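Local coordinates for WbbM protein (PDB 6U4B) that probably transfers sugars, as a trimeric bifunctional glycosyltransferase that builds an O-antigen polysaccharide and binds magnesium, at residues A95-F100 / V217-I222; L521-N526 / M547-A552; F308-A313 / N340-L345. All coordinates share one frame; numbering follows the deposited sequence.

Contact 1. Residues A95-F100 / V217-I222; sequences ADYVGF and VMRKDI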
# COMPACT_ATOMS: atom_id res chain seq x y z
N ALA A 95 43.03 28.66 8.22
CA ALA A 95 43.79 29.46 9.17
C ALA A 95 45.20 29.70 8.62
O ALA A 95 45.57 29.21 7.56
CB ALA A 95 43.84 28.76 10.53
N ASP A 96 45.98 30.48 9.37
CA ASP A 96 47.36 30.74 8.96
C ASP A 96 48.18 29.45 8.89
O ASP A 96 49.13 29.36 8.11
CB ASP A 96 48.02 31.73 9.92
CG ASP A 96 47.32 33.08 9.93
OD1 ASP A 96 46.83 33.51 8.86
OD2 ASP A 96 47.26 33.71 11.00
N TYR A 97 47.82 28.45 9.70
CA TYR A 97 48.46 27.15 9.67
C TYR A 97 47.38 26.08 9.61
O TYR A 97 46.42 26.13 10.38
CB TYR A 97 49.36 26.94 10.89
CG TYR A 97 50.67 27.69 10.83
CD1 TYR A 97 51.84 27.04 10.47
CD2 TYR A 97 50.73 29.04 11.12
CE1 TYR A 97 53.04 27.72 10.41
CE2 TYR A 97 51.92 29.73 11.06
CZ TYR A 97 53.08 29.07 10.71
OH TYR A 97 54.27 29.75 10.65
N VAL A 98 47.55 25.12 8.70
CA VAL A 98 46.59 24.03 8.51
C VAL A 98 47.32 22.72 8.76
O VAL A 98 48.41 22.49 8.24
CB VAL A 98 45.98 24.06 7.09
CG1 VAL A 98 45.03 22.88 6.89
CG2 VAL A 98 45.25 25.37 6.85
N GLY A 99 46.70 21.85 9.57
CA GLY A 99 47.35 20.62 9.98
C GLY A 99 46.39 19.45 10.01
O GLY A 99 45.16 19.61 9.97
N PHE A 100 46.97 18.25 10.07
CA PHE A 100 46.21 17.01 10.09
C PHE A 100 46.92 16.00 10.98
O PHE A 100 48.14 15.83 10.89
CB PHE A 100 46.04 16.43 8.68
CG PHE A 100 45.37 17.36 7.72
CD1 PHE A 100 46.11 18.23 6.94
CD2 PHE A 100 43.99 17.36 7.59
CE1 PHE A 100 45.49 19.09 6.06
CE2 PHE A 100 43.36 18.21 6.71
CZ PHE A 100 44.11 19.08 5.94
N VAL A 217 51.72 19.82 10.01
CA VAL A 217 51.17 21.17 10.11
C VAL A 217 52.02 22.05 9.21
O VAL A 217 53.25 22.07 9.34
CB VAL A 217 51.19 21.71 11.56
CG1 VAL A 217 50.43 23.03 11.64
CG2 VAL A 217 50.61 20.69 12.53
N MET A 218 51.38 22.78 8.30
CA MET A 218 52.13 23.64 7.39
C MET A 218 51.40 24.96 7.21
O MET A 218 50.22 25.10 7.54
CB MET A 218 52.37 22.97 6.04
CG MET A 218 51.12 22.63 5.26
SD MET A 218 51.53 21.91 3.66
CE MET A 218 52.39 20.42 4.14
N ARG A 219 52.14 25.93 6.67
CA ARG A 219 51.62 27.27 6.47
C ARG A 219 50.50 27.28 5.44
O ARG A 219 50.46 26.45 4.52
CB ARG A 219 52.75 28.21 6.04
CG ARG A 219 52.37 29.69 6.06
CD ARG A 219 53.16 30.45 7.11
NE ARG A 219 54.55 30.67 6.69
CZ ARG A 219 55.44 31.35 7.41
NH1 ARG A 219 56.68 31.50 6.95
NH2 ARG A 219 55.09 31.88 8.57
N LYS A 220 49.58 28.23 5.61
CA LYS A 220 48.39 28.32 4.76
C LYS A 220 48.74 28.34 3.28
O LYS A 220 48.13 27.64 2.47
CB LYS A 220 47.59 29.56 5.15
CG LYS A 220 46.47 29.94 4.19
CD LYS A 220 45.88 31.28 4.61
CE LYS A 220 44.98 31.87 3.53
NZ LYS A 220 44.60 33.28 3.84
N ASP A 221 49.75 29.14 2.90
CA ASP A 221 50.11 29.24 1.49
C ASP A 221 50.81 27.98 1.00
O ASP A 221 50.62 27.58 -0.16
CB ASP A 221 50.98 30.48 1.27
CG ASP A 221 50.19 31.76 1.37
OD1 ASP A 221 49.04 31.80 0.85
OD2 ASP A 221 50.70 32.74 1.95
N ILE A 222 51.61 27.35 1.85
CA ILE A 222 52.23 26.09 1.46
C ILE A 222 51.19 24.98 1.35
O ILE A 222 51.30 24.09 0.50
CB ILE A 222 53.34 25.72 2.47
CG1 ILE A 222 54.39 26.84 2.52
CG2 ILE A 222 54.00 24.40 2.09
CD1 ILE A 222 55.62 26.49 3.35
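With chi1 of Y97 at -76°, its ring stands beside its own backbone N, while R219 starts with CG anti to N (chi1 -169°) and bends at chi2, which brings CD to the hydroxyl end of the tyrosine; chi3 then turns the guanidinium. CD of R219 comes within 3.9 Å of CZ of Y97, and the guanidinium is tilted 48° from the ring plane. Each polar end has its firm partner elsewhere: Y97 OH bonds the carbonyl of I150, and R219 NH1 makes a salt bridge with D151. On the same face CG1 of V217 rests 4.1 Å from CB of Y97, and CG2 lies against G99, whose lack of a side chain lets the two CA atoms of G99 and V217 approach to 3.9 Å. The backbones are joined at V98 and M218, where V98 N reaches M218 O at 2.9 Å and M218 N returns to V98 O at 3.0 Å. K220 N then bonds D96 O at 2.8 Å, R219 occupying the N-cap position of the helix. The result is an antiparallel strand pair in the mixed sheet of an alpha/beta domain, one strand running straight into helix 220-240.

Contact 2. Residues L521-N526 / M547-A552; sequences LPLEWN and MKFLAA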
# COMPACT_ATOMS: atom_id res chain seq x y z
N LEU A 521 3.31 8.52 34.08
CA LEU A 521 2.52 8.65 32.87
C LEU A 521 1.32 7.71 32.92
O LEU A 521 1.39 6.63 33.52
CB LEU A 521 3.37 8.34 31.64
CG LEU A 521 4.55 9.28 31.40
CD1 LEU A 521 5.38 8.82 30.21
CD2 LEU A 521 4.05 10.70 31.19
N PRO A 522 0.20 8.10 32.30
CA PRO A 522 -0.97 7.22 32.30
C PRO A 522 -0.69 5.91 31.58
O PRO A 522 0.17 5.83 30.70
CB PRO A 522 -2.04 8.05 31.57
CG PRO A 522 -1.28 9.10 30.82
CD PRO A 522 -0.06 9.39 31.64
N LEU A 523 -1.42 4.87 31.99
CA LEU A 523 -1.17 3.52 31.51
C LEU A 523 -1.38 3.39 30.00
O LEU A 523 -0.88 2.43 29.40
CB LEU A 523 -2.06 2.53 32.27
CG LEU A 523 -1.85 1.03 32.08
CD1 LEU A 523 -0.40 0.64 32.26
CD2 LEU A 523 -2.74 0.28 33.05
N GLU A 524 -2.10 4.32 29.38
CA GLU A 524 -2.32 4.27 27.94
C GLU A 524 -1.02 4.36 27.15
O GLU A 524 -0.99 4.00 25.97
CB GLU A 524 -3.26 5.40 27.50
CG GLU A 524 -4.71 5.25 27.95
CD GLU A 524 -4.90 5.52 29.43
OE1 GLU A 524 -5.69 4.80 30.07
OE2 GLU A 524 -4.26 6.46 29.95
N TRP A 525 0.06 4.84 27.77
CA TRP A 525 1.33 5.02 27.09
C TRP A 525 2.25 3.80 27.16
O TRP A 525 3.36 3.85 26.63
CB TRP A 525 2.06 6.25 27.65
CG TRP A 525 1.68 7.51 26.94
CD1 TRP A 525 0.96 8.55 27.44
CD2 TRP A 525 1.99 7.85 25.58
NE1 TRP A 525 0.81 9.53 26.48
CE2 TRP A 525 1.43 9.12 25.33
CE3 TRP A 525 2.68 7.20 24.55
CZ2 TRP A 525 1.54 9.75 24.10
CZ3 TRP A 525 2.79 7.84 23.33
CH2 TRP A 525 2.23 9.10 23.11
N ASN A 526 1.80 2.72 27.80
CA ASN A 526 2.60 1.50 27.87
C ASN A 526 1.69 0.29 28.07
O ASN A 526 1.71 -0.33 29.14
CB ASN A 526 3.64 1.60 28.99
CG ASN A 526 4.76 0.59 28.84
OD1 ASN A 526 4.60 -0.46 28.21
ND2 ASN A 526 5.91 0.90 29.42
N MET A 547 -9.07 -2.40 36.37
CA MET A 547 -9.93 -1.48 35.62
C MET A 547 -9.10 -0.51 34.79
O MET A 547 -9.44 -0.22 33.64
CB MET A 547 -10.86 -0.73 36.57
CG MET A 547 -11.82 -1.62 37.34
SD MET A 547 -12.89 -2.60 36.27
CE MET A 547 -12.21 -4.24 36.52
N LYS A 548 -8.02 0.02 35.37
CA LYS A 548 -7.15 0.92 34.62
C LYS A 548 -6.52 0.21 33.43
O LYS A 548 -6.33 0.81 32.37
CB LYS A 548 -6.07 1.49 35.54
CG LYS A 548 -6.59 2.38 36.65
CD LYS A 548 -5.44 3.02 37.41
CE LYS A 548 -5.45 4.53 37.23
NZ LYS A 548 -4.07 5.10 37.32
N PHE A 549 -6.19 -1.08 33.59
CA PHE A 549 -5.61 -1.84 32.49
C PHE A 549 -6.64 -2.09 31.40
O PHE A 549 -6.32 -2.00 30.21
CB PHE A 549 -5.05 -3.16 33.02
CG PHE A 549 -4.52 -4.07 31.95
CD1 PHE A 549 -3.42 -3.72 31.20
CD2 PHE A 549 -5.13 -5.30 31.71
CE1 PHE A 549 -2.93 -4.56 30.21
CE2 PHE A 549 -4.64 -6.15 30.73
CZ PHE A 549 -3.54 -5.78 29.98
N LEU A 550 -7.89 -2.38 31.78
CA LEU A 550 -8.93 -2.61 30.78
C LEU A 550 -9.24 -1.34 30.00
O LEU A 550 -9.46 -1.39 28.78
CB LEU A 550 -10.19 -3.16 31.45
CG LEU A 550 -10.06 -4.55 32.07
CD1 LEU A 550 -11.37 -4.98 32.73
CD2 LEU A 550 -9.62 -5.56 31.02
N ALA A 551 -9.27 -0.20 30.68
CA ALA A 551 -9.54 1.06 30.00
C ALA A 551 -8.40 1.44 29.06
O ALA A 551 -8.64 1.95 27.96
CB ALA A 551 -9.80 2.17 31.01
N ALA A 552 -7.16 1.21 29.48
CA ALA A 552 -6.01 1.54 28.65
C ALA A 552 -5.96 0.67 27.40
O ALA A 552 -5.57 1.15 26.32
CB ALA A 552 -4.71 1.42 29.45
O HOH W 1 -6.35 3.32 32.26
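A short 3-10 turn beginning at L523 lies against one side of helix 543-554, the CA atoms of E524 and A552 standing 4.6 Å apart. L523 supplies the apolar half of the contact. Its CG, anti to the backbone N (chi1 -172°), sits 3.9 Å from CB of A552, and from there CD2 reaches along the helix to CA of F549 at 3.6 Å. That methyl lies at the edge of the F549 ring, near its plane, and also approaches the carbonyl of K548. E524 approaches A552 from another direction, roughly at right angles to L523: the bend at chi2 (73°) folds the carboxylate back, leaving OE1 3.6 Å from CB of A552. A water joins the polar groups, donating to E524 OE1 at 2.7 Å and to K548 O; K548 O also takes the helical bond from A552 N, so two donors share it. Around this core, L523 touches V431 of strand 428-432, E524 bonds through its backbone to K557 and to M558 at the start of strand 558-560, and OD1 of N526 hydrogen-bonds ND1 of H560, a second-shell contact to a magnesium ligand. F549 stacks on F538, and the helix presents M547, L550 and A551 to F78 and F74 of the second subunit.

Contact 3. Residues F308-A313 / N340-L345; sequences FDDNYA and NKVSYL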
# COMPACT_ATOMS: atom_id res chain seq x y z
N PHE A 308 18.31 -1.31 19.30
CA PHE A 308 18.09 -2.69 18.89
C PHE A 308 19.28 -3.18 18.08
O PHE A 308 20.08 -2.39 17.58
CB PHE A 308 16.78 -2.85 18.09
CG PHE A 308 16.66 -1.92 16.92
CD1 PHE A 308 15.92 -0.75 17.02
CD2 PHE A 308 17.25 -2.22 15.70
CE1 PHE A 308 15.79 0.11 15.94
CE2 PHE A 308 17.13 -1.37 14.62
CZ PHE A 308 16.39 -0.20 14.74
N ASP A 309 19.37 -4.50 17.96
CA ASP A 309 20.35 -5.15 17.10
C ASP A 309 19.68 -5.50 15.77
O ASP A 309 18.53 -5.13 15.51
CB ASP A 309 20.95 -6.37 17.80
CG ASP A 309 19.90 -7.38 18.24
OD1 ASP A 309 18.73 -7.28 17.80
OD2 ASP A 309 20.24 -8.28 19.04
N ASP A 310 20.39 -6.24 14.93
CA ASP A 310 19.86 -6.54 13.60
C ASP A 310 18.64 -7.44 13.67
O ASP A 310 17.71 -7.30 12.88
CB ASP A 310 20.95 -7.16 12.73
CG ASP A 310 20.54 -7.27 11.28
OD1 ASP A 310 20.26 -8.40 10.82
OD2 ASP A 310 20.46 -6.23 10.59
N ASN A 311 18.62 -8.38 14.63
CA ASN A 311 17.49 -9.30 14.73
C ASN A 311 16.20 -8.61 15.16
O ASN A 311 15.12 -9.17 14.95
CB ASN A 311 17.83 -10.44 15.69
CG ASN A 311 18.50 -11.61 14.99
OD1 ASN A 311 18.14 -11.96 13.87
ND2 ASN A 311 19.49 -12.20 15.65
N TYR A 312 16.29 -7.42 15.75
CA TYR A 312 15.10 -6.64 16.09
C TYR A 312 14.92 -5.44 15.16
O TYR A 312 14.13 -4.54 15.47
CB TYR A 312 15.16 -6.17 17.55
CG TYR A 312 14.46 -7.10 18.51
CD1 TYR A 312 13.89 -6.62 19.68
CD2 TYR A 312 14.36 -8.46 18.24
CE1 TYR A 312 13.24 -7.47 20.56
CE2 TYR A 312 13.72 -9.32 19.12
CZ TYR A 312 13.16 -8.82 20.28
OH TYR A 312 12.51 -9.67 21.15
N ALA A 313 15.62 -5.42 14.03
CA ALA A 313 15.46 -4.33 13.08
C ALA A 313 14.05 -4.30 12.49
O ALA A 313 13.53 -3.22 12.19
CB ALA A 313 16.50 -4.44 11.96
N ASN A 340 23.23 -2.03 17.41
CA ASN A 340 24.20 -3.06 17.76
C ASN A 340 24.36 -3.97 16.54
O ASN A 340 23.69 -5.00 16.42
CB ASN A 340 23.75 -3.84 19.00
CG ASN A 340 24.71 -4.97 19.36
OD1 ASN A 340 25.87 -4.98 18.94
ND2 ASN A 340 24.22 -5.93 20.14
N LYS A 341 25.26 -3.57 15.64
CA LYS A 341 25.59 -4.34 14.44
C LYS A 341 24.36 -4.62 13.59
O LYS A 341 24.16 -5.74 13.11
CB LYS A 341 26.32 -5.63 14.82
CG LYS A 341 27.67 -5.39 15.49
CD LYS A 341 28.30 -6.68 15.97
CE LYS A 341 29.55 -6.41 16.80
NZ LYS A 341 30.64 -5.79 15.99
N VAL A 342 23.52 -3.60 13.41
CA VAL A 342 22.45 -3.68 12.43
C VAL A 342 23.06 -3.65 11.04
O VAL A 342 23.99 -2.88 10.77
CB VAL A 342 21.44 -2.54 12.64
CG1 VAL A 342 20.30 -2.65 11.64
CG2 VAL A 342 20.90 -2.57 14.06
N SER A 343 22.55 -4.50 10.15
CA SER A 343 23.13 -4.65 8.83
C SER A 343 23.06 -3.35 8.04
O SER A 343 22.22 -2.48 8.30
CB SER A 343 22.42 -5.77 8.05
OG SER A 343 21.11 -5.37 7.70
N TYR A 344 23.97 -3.21 7.07
CA TYR A 344 23.93 -2.06 6.18
C TYR A 344 22.61 -2.00 5.43
O TYR A 344 22.03 -0.92 5.26
CB TYR A 344 25.11 -2.11 5.20
CG TYR A 344 25.19 -0.91 4.30
CD1 TYR A 344 24.60 -0.91 3.04
CD2 TYR A 344 25.87 0.24 4.70
CE1 TYR A 344 24.68 0.19 2.21
CE2 TYR A 344 25.95 1.35 3.88
CZ TYR A 344 25.35 1.32 2.64
OH TYR A 344 25.43 2.42 1.82
N LEU A 345 22.11 -3.15 4.98
CA LEU A 345 20.83 -3.20 4.29
C LEU A 345 19.70 -2.70 5.19
O LEU A 345 18.88 -1.88 4.77
CB LEU A 345 20.55 -4.62 3.81
CG LEU A 345 19.23 -4.86 3.05
CD1 LEU A 345 19.12 -3.93 1.85
CD2 LEU A 345 19.12 -6.31 2.63
O HOH W 2 23.22 -7.40 15.66
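The ring of F308 and the branched tip of V342 cross obliquely, CG2 of V342 lying 4.0 Å from ring atom CE2 of F308, while L350 of helix 344-352 also touches this phenylalanine. The carboxylate of D310, the other flat group, is met from one face: N of S343 donates to OD2 of D310 at 2.7 Å, in a nearly straight bond that arrives 44° out of the carboxylate plane. The aspartate is placed for this because its CG is anti to the backbone N (chi1 -170°), directing the group across to S343, just before helix 344-352. The backbone N of S343 and ND2 of N346 both donate to this oxygen. S343 itself is the N-cap of its helix, its OG accepting from N346 N, and a carboxylate at this helix start would probably be favoured in its charged form. V342 packs between the segments with both its methyls; CG1 faces A313 CB at 4.2 Å, and CG2 packs 3.6 Å from the carbonyl O of F308. Toward the strand ends, N340 N bonds F308 O at 3.2 Å, and CB of D309 rests 3.4 Å from N340 O. A water accepts from D310 N and donates to N340 O, bridging where the backbones begin to part. Strands 302-309 and 333-340 are parallel neighbours linked by helix 313-325, a beta-alpha-beta unit, and the contact lies at the C-terminal ends of both strands, where the backbone leaves the sheet. Strand 402-405, on the other flank of 302-309, leads into the magnesium ligands D406 and D408, while L345 touches D577 of the third subunit.

Overall arrangement
Followed from the N terminus, the three contacts come in series, with no nesting and no crossing. Contact 1 closes first, bringing together parts of the DUF4422 region that are 117 residues apart and joining two strands of its sheet. The chain then enters the glycosyltransferase family 8 region, where contact 3 joins segments 27 residues apart across a strand-helix-strand unit, and contact 2 later joins segments only 21 apart, fixing a turn to a helix at the subunit boundary. Contact 1 lies about 42 Å from contact 3 and 62 Å from contact 2, centre to centre, across the chain's middle; contacts 2 and 3, about 31 Å apart between centres, share the family 8 region.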